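Local structure of exoglucanase A (Cellulomonas fimi, 7CBD) at residues G173-L178 against S218-F223; D149-L154 against A209-E214. The protein hydrolyses the beta-1,4-glucosidic linkages of cellulose with inversion of anomeric configuration, releasing cellobiose from non-reducing chain ends, through the catalytic domain described here. All blocks are in the same frame, centred on the assembly; numbering follows the deposited sequence. Where two conformers were deposited one is given.

In both contacts a helix meets a loop or turn on one side of the centre of the distorted beta/alpha barrel of glycosyl hydrolase family 6, and both draw on helix 202-218 or its exit. Interaction 2 is buried and wholly apolar across its segments: a turn following strand 141-146 meets the helix through leucines, a proline and a phenylalanine. Interaction 1 lies farther from the centre of the chain and is partly open; Lys175 on helix 161-182 grips a backbone carbonyl, with a smaller leucine-threonine contact beside it. The same helix packs Tyr170 on Leu151 of interaction 2. Their centres are about 13 Å apart, and the two contacts touch where Val174 CG1 packs against Leu151 CD1 at 4.1 Å.

Interaction 1: residues G173-L178 against S218-F223; sequences GVKYAL and STTAGF
The flat group in this contact is the peptide carbonyl of Ser218, met by Lys175, whose NZ donates to Ser218 O at 2.8 Å. The amine is tilted 18° from the carbonyl plane, and the C=O...N angle is 145°. The pair ties helix 161-182 to the loop that leaves helix 202-218 for strand 228-231, joining two neighbouring elements on the outside of the distorted beta/alpha barrel of glycosyl hydrolase family 6. The lysine first runs extended, its CG anti to the backbone N, and then bends at its last torsion (chi4 61°), which brings the amine back onto the oxygen. Its aliphatic part lies alongside the same residue, CD coming within 3.3 Å of Ser218 O and 3.8 Å of Ser218 OG. A hydrogen bond to Val215 O holds that hydroxyl where CB and CD of the lysine pass it. One helical turn on, Asp179 completes the polar patch, forming a salt bridge to Lys175 NZ through one carboxylate oxygen and accepting from Thr220 N through the other. Thr219 turns its two branches to different surroundings: OG1 is hydrogen-bonded to Ala216 O and Ser225 OG, while CG2 turns to the buried Leu178. There Thr219 CG2 rests 3.9 Å from Leu178 CD1 and 4.0 Å from Leu178 CB.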
ATOM      1  N   GLY A 173      19.550  -5.471   2.867  1.00  7.97           N
ATOM      2  CA  GLY A 173      18.382  -6.249   3.232  1.00  7.29           C
ATOM      3  C   GLY A 173      17.466  -6.503   2.056  1.00  6.45           C
ATOM      4  O   GLY A 173      16.970  -7.617   1.880  1.00  7.48           O
ATOM      5  N   VAL A 174      17.235  -5.480   1.228  1.00  6.07           N
ATOM      6  CA  VAL A 174      16.411  -5.690   0.043  1.00  6.16           C
ATOM      7  C   VAL A 174      17.098  -6.653  -0.921  1.00  5.62           C
ATOM      8  O   VAL A 174      16.447  -7.527  -1.504  1.00  6.72           O
ATOM      9  CB  VAL A 174      16.005  -4.358  -0.619  1.00  6.28           C
ATOM     10  CG1 VAL A 174      15.310  -4.617  -1.955  1.00  5.87           C
ATOM     11  CG2 VAL A 174      15.087  -3.573   0.297  1.00  6.59           C
ATOM     12  N   LYS A 175      18.421  -6.529  -1.096  1.00  6.38           N
ATOM     13  CA  LYS A 175      19.145  -7.500  -1.917  1.00  7.18           C
ATOM     14  C   LYS A 175      18.918  -8.921  -1.413  1.00  7.33           C
ATOM     15  O   LYS A 175      18.651  -9.839  -2.199  1.00  7.21           O
ATOM     16  CB  LYS A 175      20.643  -7.181  -1.952  1.00  8.31           C
ATOM     17  CG  LYS A 175      21.479  -8.327  -2.531  1.00  9.61           C
ATOM     18  CD  LYS A 175      22.973  -8.058  -2.534  1.00 11.46           C
ATOM     19  CE  LYS A 175      23.784  -9.369  -2.649  1.00 11.98           C
ATOM     20  NZ  LYS A 175      23.528 -10.160  -3.904  1.00 12.21           N
ATOM     21  N   TYR A 176      19.021  -9.122  -0.097  1.00  6.98           N
ATOM     22  CA  TYR A 176      18.866 -10.460   0.463  1.00  7.47           C
ATOM     23  C   TYR A 176      17.452 -10.984   0.249  1.00  7.69           C
ATOM     24  O   TYR A 176      17.259 -12.142  -0.140  1.00  7.81           O
ATOM     25  CB  TYR A 176      19.215 -10.434   1.949  1.00  7.42           C
ATOM     26  CG  TYR A 176      19.356 -11.807   2.563  1.00  7.75           C
ATOM     27  CD1 TYR A 176      20.546 -12.516   2.455  1.00  8.68           C
ATOM     28  CD2 TYR A 176      18.295 -12.399   3.240  1.00  7.84           C
ATOM     29  CE1 TYR A 176      20.680 -13.771   3.022  1.00  9.51           C
ATOM     30  CE2 TYR A 176      18.420 -13.656   3.807  1.00  7.89           C
ATOM     31  CZ  TYR A 176      19.613 -14.337   3.686  1.00  8.92           C
ATOM     32  OH  TYR A 176      19.739 -15.586   4.250  1.00 10.24           O
ATOM     33  N   ALA A 177      16.445 -10.144   0.513  1.00  7.07           N
ATOM     34  CA  ALA A 177      15.059 -10.536   0.292  1.00  6.63           C
ATOM     35  C   ALA A 177      14.845 -10.937  -1.158  1.00  5.49           C
ATOM     36  O   ALA A 177      14.278 -12.000  -1.445  1.00  6.78           O
ATOM     37  CB  ALA A 177      14.130  -9.388   0.682  1.00  7.67           C
ATOM     38  N   LEU A 178      15.317 -10.102  -2.089  1.00  5.49           N
ATOM     39  CA  LEU A 178      15.148 -10.393  -3.509  1.00  6.97           C
ATOM     40  C   LEU A 178      15.872 -11.673  -3.908  1.00  6.85           C
ATOM     41  O   LEU A 178      15.320 -12.499  -4.647  1.00  6.97           O
ATOM     42  CB  LEU A 178      15.640  -9.217  -4.349  1.00  7.14           C
ATOM     43  CG  LEU A 178      14.795  -7.941  -4.298  1.00  6.52           C
ATOM     44  CD1 LEU A 178      15.505  -6.850  -5.064  1.00  7.22           C
ATOM     45  CD2 LEU A 178      13.413  -8.165  -4.876  1.00  7.30           C
ATOM     46  N   SER A 218      22.745  -5.417  -7.992  1.00  8.37           N
ATOM     47  CA  SER A 218      23.433  -6.035  -6.861  1.00  8.06           C
ATOM     48  C   SER A 218      22.936  -7.443  -6.555  1.00  8.26           C
ATOM     49  O   SER A 218      23.608  -8.171  -5.821  1.00  8.74           O
ATOM     50  CB  SER A 218      23.290  -5.175  -5.600  1.00  8.40           C
ATOM     51  OG  SER A 218      22.002  -5.338  -5.009  1.00  8.87           O
ATOM     52  N   THR A 219      21.779  -7.837  -7.078  1.00  6.57           N
ATOM     53  CA  THR A 219      21.254  -9.166  -6.800  1.00  6.37           C
ATOM     54  C   THR A 219      21.952 -10.206  -7.677  1.00  6.62           C
ATOM     55  O   THR A 219      22.582  -9.884  -8.687  1.00  7.73           O
ATOM     56  CB  THR A 219      19.736  -9.215  -7.027  1.00  6.56           C
ATOM     57  OG1 THR A 219      19.456  -9.095  -8.428  1.00  6.48           O
ATOM     58  CG2 THR A 219      19.017  -8.109  -6.250  1.00  8.10           C
ATOM     59  N   THR A 220      21.837 -11.480  -7.293  0.55  6.99           N
ATOM     60  CA  THR A 220      22.499 -12.504  -8.101  0.55  8.06           C
ATOM     61  C   THR A 220      21.845 -12.666  -9.470  0.55  8.66           C
ATOM     62  O   THR A 220      22.534 -12.977 -10.448  0.55  8.63           O
ATOM     63  CB  THR A 220      22.571 -13.846  -7.370  0.55  8.83           C
ATOM     64  OG1 THR A 220      21.248 -14.298  -7.075  0.55  8.59           O
ATOM     65  CG2 THR A 220      23.363 -13.723  -6.081  0.55  8.31           C
ATOM     66  N   ALA A 221      20.532 -12.469  -9.571  1.00  7.54           N
ATOM     67  CA  ALA A 221      19.859 -12.616 -10.857  1.00  7.84           C
ATOM     68  C   ALA A 221      19.725 -11.305 -11.628  1.00  7.78           C
ATOM     69  O   ALA A 221      19.171 -11.300 -12.734  1.00  9.68           O
ATOM     70  CB  ALA A 221      18.491 -13.275 -10.674  1.00  8.37           C
ATOM     71  N   GLY A 222      20.205 -10.194 -11.076  1.00  7.20           N
ATOM     72  CA  GLY A 222      20.117  -8.934 -11.796  1.00  7.47           C
ATOM     73  C   GLY A 222      18.682  -8.466 -11.929  1.00  7.04           C
ATOM     74  O   GLY A 222      17.866  -8.593 -11.009  1.00  7.73           O
ATOM     75  N   PHE A 223      18.359  -7.928 -13.105  1.00  7.68           N
ATOM     76  CA  PHE A 223      17.037  -7.346 -13.303  1.00  8.20           C
ATOM     77  C   PHE A 223      15.924  -8.376 -13.154  1.00  9.19           C
ATOM     78  O   PHE A 223      14.810  -8.024 -12.758  1.00 10.41           O
ATOM     79  CB  PHE A 223      16.976  -6.607 -14.639  1.00  8.78           C
ATOM     80  CG  PHE A 223      17.749  -5.316 -14.631  1.00  9.09           C
ATOM     81  CD1 PHE A 223      17.226  -4.189 -14.017  1.00  9.80           C
ATOM     82  CD2 PHE A 223      19.018  -5.243 -15.187  1.00  9.91           C
ATOM     83  CE1 PHE A 223      17.947  -3.003 -13.975  1.00 10.19           C
ATOM     84  CE2 PHE A 223      19.744  -4.062 -15.151  1.00 11.07           C
ATOM     85  CZ  PHE A 223      19.206  -2.940 -14.547  1.00 11.41           C
TER

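Interaction 2: residues D149-L154 against A209-E214; sequences DSLPNL and ATLFAE
Ser150 O, in the peptide leading into Leu151, is gripped twice by Asn153, by the backbone N at 2.9 Å and by ND2 at 3.0 Å, both reaching it from the same face of its plane. ND2 also donates to Asp149 OD1 at 3.2 Å, from above the carboxylate plane, so one amide braces the type I turn Ser150-Asn153 and the aspartate before it. The turn presents Leu151 and Pro152 to helix 202-218. Both methyls of Leu151 reach that helix: CD1 lies 3.8 Å from Phe212 CE1, while CD2 meets CD2 of Leu211, which is modelled in two conformers. Pro152 crosses the phenylalanine side chain at about a right angle, CG 3.9 Å from Phe212 CZ. With an alanine in place of Leu151, both methyl branches go, which would probably open a gap beside Phe212 and leave Leu211 freer to turn. Tyr170 of helix 161-182 also packs on Leu151. Asp149, the predicted proton donor, lies just after strand 141-146, as expected for a barrel enzyme whose active site sits at the C-terminal ends of its parallel strands.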
ATOM      1  N   ASP A 149       7.941   1.772   2.175  1.00  5.74           N
ATOM      2  CA  ASP A 149       8.571   2.860   2.927  1.00  6.48           C
ATOM      3  C   ASP A 149      10.056   2.614   3.188  1.00  5.68           C
ATOM      4  O   ASP A 149      10.554   2.880   4.284  1.00  6.55           O
ATOM      5  CB  ASP A 149       7.825   3.146   4.232  1.00  8.42           C
ATOM      6  CG  ASP A 149       8.302   4.414   4.908  1.00  9.31           C
ATOM      7  OD1 ASP A 149       8.751   5.336   4.192  1.00 10.30           O
ATOM      8  OD2 ASP A 149       8.260   4.473   6.157  1.00  9.57           O
ATOM      9  N   SER A 150      10.779   2.115   2.182  1.00  5.63           N
ATOM     10  CA  SER A 150      12.197   1.820   2.373  1.00  5.47           C
ATOM     11  C   SER A 150      13.084   2.630   1.433  1.00  5.13           C
ATOM     12  O   SER A 150      13.443   3.772   1.745  1.00  5.65           O
ATOM     13  CB  SER A 150      12.482   0.310   2.285  1.00  5.43           C
ATOM     14  OG  SER A 150      12.191  -0.223   0.999  1.00  5.63           O
ATOM     15  N   LEU A 151      13.417   2.059   0.273  1.00  5.54           N
ATOM     16  CA  LEU A 151      14.495   2.603  -0.554  1.00  6.83           C
ATOM     17  C   LEU A 151      14.355   4.074  -0.926  1.00  7.66           C
ATOM     18  O   LEU A 151      15.381   4.778  -0.927  1.00  8.95           O
ATOM     19  CB  LEU A 151      14.730   1.729  -1.791  1.00  7.33           C
ATOM     20  CG  LEU A 151      15.329   0.356  -1.492  1.00  8.35           C
ATOM     21  CD1 LEU A 151      15.186  -0.558  -2.700  1.00  9.02           C
ATOM     22  CD2 LEU A 151      16.792   0.466  -1.094  1.00 10.18           C
ATOM     23  N   PRO A 152      13.174   4.599  -1.268  1.00  7.71           N
ATOM     24  CA  PRO A 152      13.100   6.019  -1.647  1.00  8.73           C
ATOM     25  C   PRO A 152      13.429   6.990  -0.521  1.00  7.63           C
ATOM     26  O   PRO A 152      13.648   8.175  -0.804  1.00  8.46           O
ATOM     27  CB  PRO A 152      11.654   6.183  -2.126  1.00 11.07           C
ATOM     28  CG  PRO A 152      11.236   4.795  -2.548  1.00 11.10           C
ATOM     29  CD  PRO A 152      11.903   3.900  -1.546  1.00  9.94           C
ATOM     30  N   ASN A 153      13.465   6.540   0.735  1.00  6.54           N
ATOM     31  CA  ASN A 153      13.976   7.408   1.790  1.00  6.25           C
ATOM     32  C   ASN A 153      15.427   7.780   1.539  1.00  7.25           C
ATOM     33  O   ASN A 153      15.889   8.821   2.016  1.00  8.24           O
ATOM     34  CB  ASN A 153      13.881   6.708   3.143  1.00  6.49           C
ATOM     35  CG  ASN A 153      12.477   6.657   3.667  1.00  6.54           C
ATOM     36  OD1 ASN A 153      11.923   7.677   4.074  1.00  8.79           O
ATOM     37  ND2 ASN A 153      11.886   5.470   3.660  1.00  7.50           N
ATOM     38  N   LEU A 154      16.162   6.950   0.797  1.00  7.92           N
ATOM     39  CA  LEU A 154      17.589   7.173   0.619  1.00 10.71           C
ATOM     40  C   LEU A 154      17.893   8.283  -0.374  1.00 12.75           C
ATOM     41  O   LEU A 154      19.033   8.760  -0.415  1.00 14.85           O
ATOM     42  CB  LEU A 154      18.289   5.863   0.227  1.00 10.94           C
ATOM     43  CG  LEU A 154      17.998   4.661   1.140  1.00 12.31           C
ATOM     44  CD1 LEU A 154      18.886   3.485   0.756  1.00 13.99           C
ATOM     45  CD2 LEU A 154      18.130   4.995   2.626  1.00 13.42           C
ATOM     46  N   ALA A 209      14.578   5.910  -9.485  1.00  6.27           N
ATOM     47  CA  ALA A 209      14.693   4.878 -10.514  1.00  6.40           C
ATOM     48  C   ALA A 209      16.126   4.364 -10.629  1.00  6.97           C
ATOM     49  O   ALA A 209      16.354   3.154 -10.762  1.00  7.06           O
ATOM     50  CB  ALA A 209      14.200   5.404 -11.860  1.00  7.38           C
ATOM     51  N   THR A 210      17.102   5.273 -10.596  1.00  7.21           N
ATOM     52  CA  THR A 210      18.506   4.874 -10.642  1.00  7.86           C
ATOM     53  C   THR A 210      18.863   3.982  -9.461  1.00  7.44           C
ATOM     54  O   THR A 210      19.558   2.970  -9.624  1.00  7.60           O
ATOM     55  CB  THR A 210      19.381   6.128 -10.666  1.00  9.88           C
ATOM     56  OG1 THR A 210      19.057   6.885 -11.833  1.00 11.03           O
ATOM     57  CG2 THR A 210      20.868   5.766 -10.665  1.00 11.20           C
ATOM     58  N   LEU A 211      18.394   4.330  -8.261  0.54  7.41           N
ATOM     59  CA  LEU A 211      18.698   3.509  -7.093  0.54  7.01           C
ATOM     60  C   LEU A 211      18.068   2.124  -7.203  0.54  6.39           C
ATOM     61  O   LEU A 211      18.683   1.126  -6.812  0.54  7.37           O
ATOM     62  CB  LEU A 211      18.253   4.217  -5.815  0.54  9.00           C
ATOM     63  CG  LEU A 211      18.688   3.547  -4.511  0.54 11.60           C
ATOM     64  CD1 LEU A 211      19.063   4.616  -3.486  0.54 12.46           C
ATOM     65  CD2 LEU A 211      17.611   2.640  -3.967  0.54 12.95           C
ATOM     66  N   PHE A 212      16.839   2.038  -7.720  1.00  6.18           N
ATOM     67  CA  PHE A 212      16.237   0.724  -7.929  1.00  5.77           C
ATOM     68  C   PHE A 212      17.065  -0.121  -8.888  1.00  6.02           C
ATOM     69  O   PHE A 212      17.231  -1.331  -8.677  1.00  7.13           O
ATOM     70  CB  PHE A 212      14.804   0.880  -8.444  1.00  5.79           C
ATOM     71  CG  PHE A 212      13.834   1.359  -7.395  1.00  5.93           C
ATOM     72  CD1 PHE A 212      13.749   0.722  -6.164  1.00  7.16           C
ATOM     73  CD2 PHE A 212      13.016   2.453  -7.632  1.00  6.86           C
ATOM     74  CE1 PHE A 212      12.862   1.161  -5.195  1.00  7.07           C
ATOM     75  CE2 PHE A 212      12.125   2.901  -6.662  1.00  7.47           C
ATOM     76  CZ  PHE A 212      12.044   2.247  -5.443  1.00  7.12           C
ATOM     77  N   ALA A 213      17.601   0.497  -9.944  1.00  6.58           N
ATOM     78  CA  ALA A 213      18.451  -0.248 -10.868  1.00  6.47           C
ATOM     79  C   ALA A 213      19.732  -0.719 -10.189  1.00  6.38           C
ATOM     80  O   ALA A 213      20.189  -1.840 -10.435  1.00  7.72           O
ATOM     81  CB  ALA A 213      18.758   0.588 -12.108  1.00  7.17           C
ATOM     82  N   GLU A 214      20.333   0.123  -9.339  1.00  7.29           N
ATOM     83  CA  GLU A 214      21.517  -0.307  -8.598  1.00  7.43           C
ATOM     84  C   GLU A 214      21.200  -1.517  -7.732  1.00  7.59           C
ATOM     85  O   GLU A 214      21.985  -2.471  -7.665  1.00  8.06           O
ATOM     86  CB  GLU A 214      22.028   0.826  -7.715  1.00  8.61           C
ATOM     87  CG  GLU A 214      22.587   1.992  -8.482  1.00 10.09           C
ATOM     88  CD  GLU A 214      23.004   3.137  -7.578  1.00 11.71           C
ATOM     89  OE1 GLU A 214      22.989   2.960  -6.339  1.00 13.21           O
ATOM     90  OE2 GLU A 214      23.342   4.213  -8.109  1.00 12.90           O
TER